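Stage III sporulation protein AB (Bacillus subtilis, PDB 6BS9) is needed for spore formation and probably serves, through this all-helical domain, as a component of a secretion-like transport system used during sporulation. Local coordinates at residues Arg14-Met25 and Gln104-Leu115. Numbering follows the deposited sequence. Where two conformers were deposited one is given.
Sequences RAALQSLEAEIM and QQKHIKLALTHL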
loop_
_atom_site.group_PDB
_atom_site.type_symbol
_atom_site.label_atom_id
_atom_site.label_comp_id
_atom_site.label_asym_id
_atom_site.label_seq_id
_atom_site.Cartn_x
_atom_site.Cartn_y
_atom_site.Cartn_z
ATOM N N ARG A 14 -0.380 3.572 5.177
ATOM C CA ARG A 14 0.309 4.865 5.088
ATOM C C ARG A 14 1.752 4.747 5.589
ATOM O O ARG A 14 2.651 5.336 5.004
ATOM C CB ARG A 14 -0.484 5.840 5.969
ATOM C CG ARG A 14 -0.246 7.360 5.897
ATOM C CD ARG A 14 -0.443 8.115 4.580
ATOM N NE ARG A 14 0.256 9.380 4.713
ATOM C CZ ARG A 14 1.571 9.499 4.821
ATOM N NH1 ARG A 14 2.372 8.431 4.710
ATOM N NH2 ARG A 14 2.070 10.705 5.024
ATOM N N ALA A 15 1.985 3.990 6.665
ATOM C CA ALA A 15 3.317 3.772 7.174
ATOM C C ALA A 15 4.182 3.031 6.152
ATOM O O ALA A 15 5.302 3.409 5.865
ATOM C CB ALA A 15 3.264 2.993 8.504
ATOM N N ALA A 16 3.667 1.910 5.680
ATOM C CA ALA A 16 4.387 1.055 4.805
ATOM C C ALA A 16 4.668 1.758 3.476
ATOM O O ALA A 16 5.809 1.703 2.987
ATOM C CB ALA A 16 3.549 -0.190 4.553
ATOM N N LEU A 17 3.643 2.395 2.880
ATOM C CA LEU A 17 3.877 3.136 1.633
ATOM C C LEU A 17 4.804 4.350 1.750
ATOM O O LEU A 17 5.586 4.653 0.843
ATOM C CB LEU A 17 2.551 3.553 1.002
ATOM C CG LEU A 17 1.614 2.348 0.687
ATOM C CD1 LEU A 17 0.390 2.814 -0.089
ATOM C CD2 LEU A 17 2.303 1.231 -0.047
ATOM N N GLN A 18 4.799 5.000 2.886
ATOM C CA GLN A 18 5.800 6.040 3.097
ATOM C C GLN A 18 7.216 5.454 3.042
ATOM O O GLN A 18 8.121 6.024 2.431
ATOM C CB GLN A 18 5.554 6.704 4.395
ATOM C CG GLN A 18 6.518 7.786 4.742
ATOM C CD GLN A 18 6.155 8.344 6.089
ATOM O OE1 GLN A 18 5.446 9.326 6.187
ATOM N NE2 GLN A 18 6.613 7.678 7.145
ATOM N N SER A 19 7.400 4.276 3.610
ATOM C CA SER A 19 8.737 3.623 3.561
ATOM C C SER A 19 9.115 3.151 2.208
ATOM O O SER A 19 10.228 3.339 1.764
ATOM C CB SER A 19 8.768 2.511 4.548
ATOM O OG SER A 19 8.630 3.074 5.847
ATOM N N LEU A 20 8.144 2.667 1.467
ATOM C CA LEU A 20 8.461 2.276 0.107
ATOM C C LEU A 20 8.740 3.468 -0.786
ATOM O O LEU A 20 9.635 3.380 -1.631
ATOM C CB LEU A 20 7.352 1.485 -0.548
ATOM C CG LEU A 20 7.062 0.086 -0.068
ATOM C CD1 LEU A 20 6.025 -0.567 -0.939
ATOM C CD2 LEU A 20 8.290 -0.811 0.060
ATOM N N GLU A 21 7.952 4.545 -0.654
ATOM C CA GLU A 21 8.244 5.785 -1.376
ATOM C C GLU A 21 9.682 6.191 -1.196
ATOM O O GLU A 21 10.375 6.517 -2.161
ATOM C CB GLU A 21 7.353 6.957 -0.886
ATOM C CG GLU A 21 7.554 8.257 -1.682
ATOM C CD GLU A 21 6.857 9.508 -1.093
ATOM O OE1 GLU A 21 6.413 9.427 0.103
ATOM O OE2 GLU A 21 6.616 10.517 -1.894
ATOM N N ALA A 22 10.162 6.182 0.030
ATOM C CA ALA A 22 11.562 6.584 0.257
ATOM C C ALA A 22 12.545 5.688 -0.474
ATOM O O ALA A 22 13.535 6.155 -1.044
ATOM C CB ALA A 22 11.852 6.636 1.743
ATOM N N GLU A 23 12.290 4.389 -0.465
ATOM C CA GLU A 23 13.260 3.438 -1.084
ATOM C C GLU A 23 13.247 3.530 -2.590
ATOM O O GLU A 23 14.281 3.444 -3.236
ATOM C CB GLU A 23 12.948 1.998 -0.699
ATOM C CG GLU A 23 13.053 1.716 0.798
ATOM C CD GLU A 23 14.495 1.684 1.328
ATOM O OE1 GLU A 23 14.711 1.731 2.550
ATOM O OE2 GLU A 23 15.453 1.719 0.560
ATOM N N ILE A 24 12.068 3.735 -3.147
ATOM C CA ILE A 24 11.962 3.982 -4.576
ATOM C C ILE A 24 12.746 5.243 -4.932
ATOM O O ILE A 24 13.541 5.232 -5.842
ATOM C CB ILE A 24 10.482 4.125 -4.962
ATOM C CG1 ILE A 24 9.825 2.770 -4.823
ATOM C CG2 ILE A 24 10.340 4.646 -6.393
ATOM C CD1 ILE A 24 8.321 2.797 -4.776
ATOM N N MET A 25 12.527 6.311 -4.182
ATOM C CA MET A 25 13.093 7.637 -4.504
ATOM C C MET A 25 14.605 7.722 -4.301
ATOM O O MET A 25 15.318 8.215 -5.159
ATOM C CB MET A 25 12.240 8.767 -3.862
ATOM C CG MET A 25 10.800 8.835 -4.443
ATOM S SD MET A 25 10.802 9.023 -6.273
ATOM C CE MET A 25 9.375 8.087 -6.896
ATOM N N GLN A 104 6.209 10.613 -10.896
ATOM C CA GLN A 104 6.030 9.415 -10.083
ATOM C C GLN A 104 5.970 9.764 -8.592
ATOM O O GLN A 104 5.065 9.347 -7.849
ATOM C CB GLN A 104 7.138 8.371 -10.322
ATOM C CG GLN A 104 7.040 7.181 -9.364
ATOM C CD GLN A 104 8.038 6.045 -9.660
ATOM O OE1 GLN A 104 9.251 6.183 -9.389
ATOM N NE2 GLN A 104 7.535 4.933 -10.129
ATOM N N GLN A 105 6.946 10.535 -8.176
ATOM C CA GLN A 105 7.033 10.957 -6.790
ATOM C C GLN A 105 5.751 11.660 -6.323
ATOM O O GLN A 105 5.228 11.354 -5.254
ATOM C CB GLN A 105 8.252 11.877 -6.636
ATOM C CG GLN A 105 8.786 11.945 -5.239
ATOM C CD GLN A 105 8.463 13.231 -4.544
ATOM O OE1 GLN A 105 9.155 14.244 -4.729
ATOM N NE2 GLN A 105 7.455 13.197 -3.669
ATOM N N LYS A 106 5.253 12.601 -7.133
ATOM C CA LYS A 106 4.066 13.348 -6.796
ATOM C C LYS A 106 2.843 12.453 -6.811
ATOM O O LYS A 106 1.964 12.632 -5.962
ATOM C CB LYS A 106 3.908 14.614 -7.691
ATOM C CG LYS A 106 5.085 15.559 -7.572
ATOM C CD LYS A 106 5.263 16.064 -6.120
ATOM C CE LYS A 106 6.473 16.986 -5.992
ATOM N NZ LYS A 106 6.609 17.435 -4.586
ATOM N N HIS A 107 2.799 11.467 -7.708
ATOM C CA HIS A 107 1.650 10.538 -7.694
ATOM C C HIS A 107 1.697 9.577 -6.488
ATOM O O HIS A 107 0.642 9.217 -5.951
ATOM C CB HIS A 107 1.477 9.814 -9.043
ATOM C CG HIS A 107 0.826 10.658 -10.097
ATOM N ND1 HIS A 107 -0.540 10.681 -10.283
ATOM C CD2 HIS A 107 1.316 11.619 -10.901
ATOM C CE1 HIS A 107 -0.863 11.592 -11.189
ATOM N NE2 HIS A 107 0.251 12.168 -11.591
ATOM N N ILE A 108 2.897 9.247 -6.006
ATOM C CA ILE A 108 3.008 8.477 -4.761
ATOM C C ILE A 108 2.542 9.291 -3.600
ATOM O O ILE A 108 1.752 8.805 -2.764
ATOM C CB ILE A 108 4.413 7.966 -4.469
ATOM C CG1 ILE A 108 4.818 6.977 -5.561
ATOM C CG2 ILE A 108 4.434 7.297 -3.093
ATOM C CD1 ILE A 108 6.240 6.432 -5.500
ATOM N N LYS A 109 2.954 10.560 -3.565
ATOM C CA LYS A 109 2.466 11.461 -2.501
ATOM C C LYS A 109 0.944 11.563 -2.518
ATOM O O LYS A 109 0.307 11.570 -1.459
ATOM C CB LYS A 109 3.116 12.818 -2.651
ATOM C CG LYS A 109 2.804 13.768 -1.517
ATOM C CD LYS A 109 3.386 15.120 -1.787
ATOM C CE LYS A 109 3.231 16.098 -0.598
ATOM N NZ LYS A 109 3.833 17.438 -0.893
ATOM N N LEU A 110 0.346 11.627 -3.712
ATOM C CA LEU A 110 -1.144 11.689 -3.841
ATOM C C LEU A 110 -1.845 10.479 -3.264
ATOM O O LEU A 110 -2.824 10.633 -2.547
ATOM C CB LEU A 110 -1.562 11.806 -5.307
ATOM C CG LEU A 110 -3.044 11.854 -5.668
ATOM C CD1 LEU A 110 -3.779 12.953 -4.946
ATOM C CD2 LEU A 110 -3.238 12.047 -7.170
ATOM N N ALA A 111 -1.303 9.281 -3.558
ATOM C CA ALA A 111 -1.765 8.081 -2.926
ATOM C C ALA A 111 -1.730 8.161 -1.413
ATOM O O ALA A 111 -2.722 7.869 -0.747
ATOM C CB ALA A 111 -0.942 6.899 -3.384
ATOM N N LEU A 112 -0.604 8.577 -0.866
ATOM C CA LEU A 112 -0.456 8.750 0.585
ATOM C C LEU A 112 -1.408 9.723 1.186
ATOM O O LEU A 112 -2.002 9.463 2.238
ATOM C CB LEU A 112 0.953 9.227 0.963
ATOM C CG LEU A 112 2.091 8.226 0.668
ATOM C CD1 LEU A 112 3.456 8.811 1.027
ATOM C CD2 LEU A 112 1.905 6.936 1.431
ATOM N N THR A 113 -1.604 10.846 0.532
ATOM C CA THR A 113 -2.576 11.833 1.031
ATOM C C THR A 113 -3.976 11.342 0.927
ATOM O O THR A 113 -4.804 11.641 1.786
ATOM C CB THR A 113 -2.468 13.142 0.253
ATOM O OG1 THR A 113 -1.123 13.579 0.294
ATOM C CG2 THR A 113 -3.286 14.223 0.888
ATOM N N HIS A 114 -4.265 10.596 -0.136
ATOM C CA HIS A 114 -5.586 10.029 -0.274
ATOM C C HIS A 114 -5.927 9.097 0.845
ATOM O O HIS A 114 -7.019 9.179 1.450
ATOM C CB HIS A 114 -5.768 9.315 -1.579
ATOM C CG HIS A 114 -7.186 9.351 -2.051
ATOM N ND1 HIS A 114 -7.508 9.707 -3.339
ATOM C CD2 HIS A 114 -8.369 9.220 -1.383
ATOM C CE1 HIS A 114 -8.821 9.692 -3.479
ATOM N NE2 HIS A 114 -9.366 9.395 -2.308
ATOM N N LEU A 115 -4.959 8.277 1.204
ATOM C CA LEU A 115 -5.112 7.404 2.393
ATOM C C LEU A 115 -5.285 8.205 3.700
ATOM O O LEU A 115 -6.071 7.831 4.565
ATOM C CB LEU A 115 -3.885 6.456 2.528
ATOM C CG LEU A 115 -3.792 5.344 1.473
ATOM C CD1 LEU A 115 -2.522 4.581 1.618
ATOM C CD2 LEU A 115 -4.982 4.389 1.553
#
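Glu21 OE2 receives the one hydrogen bond between helices 14-25 and 104-115, a weak one from Gln105 NE2 at 3.3 Å. The carboxylate and amide planes are turned 49° apart. Glu21 packs as a knob among Gln105, Ile108, Lys109 and Leu112. With CG anti to the backbone N (chi1 -176°) and an extended chain beyond, it runs past the Ile108 side chain head to tail, its CG 3.6 Å from Ile108 CG2. A long acidic residue suits this border: its methylenes join the apolar layer while its charged end meets the amide.

The reciprocal knob is Leu112, set among Arg14, Leu17, Gln18 and Glu21. Its CD2 lies 3.5 Å from Leu17 CB, and its CB comes over one face of the Arg14 guanidinium, 3.7 Å above the plane and off-centre. In this conformer, one of two, Arg14 is bent at chi2 and lies nearly perpendicular to Leu112, and its NE forms a salt bridge to Glu116, one turn farther along the same helix as Leu112. Deeper in, Leu17 CD1 meets Leu115 CD1 at 3.8 Å, and Leu17 also touches Phe50 of helix 46-58 and Phe92 of helix 83-95; branched leucines fill such a buried layer well.

At the other end the flexible Met25 folds at both chi2 and chi3, laying SD against Gln105 CG (3.7 Å) and bringing CE to Ile108 CD1 (3.8 Å). Ile24 CG2 touches Gln104 OE1, whereas Gln104 NE2 bonds to Thr95 O, tying this turn to the end of helix 83-95. The axes of the two segments approach to 10.1 Å at 168°, and the knobs of Glu21 and Leu112 interlock, so that the first and last helices of this all-helical SpoIIIAB domain pack as in an antiparallel helical bundle.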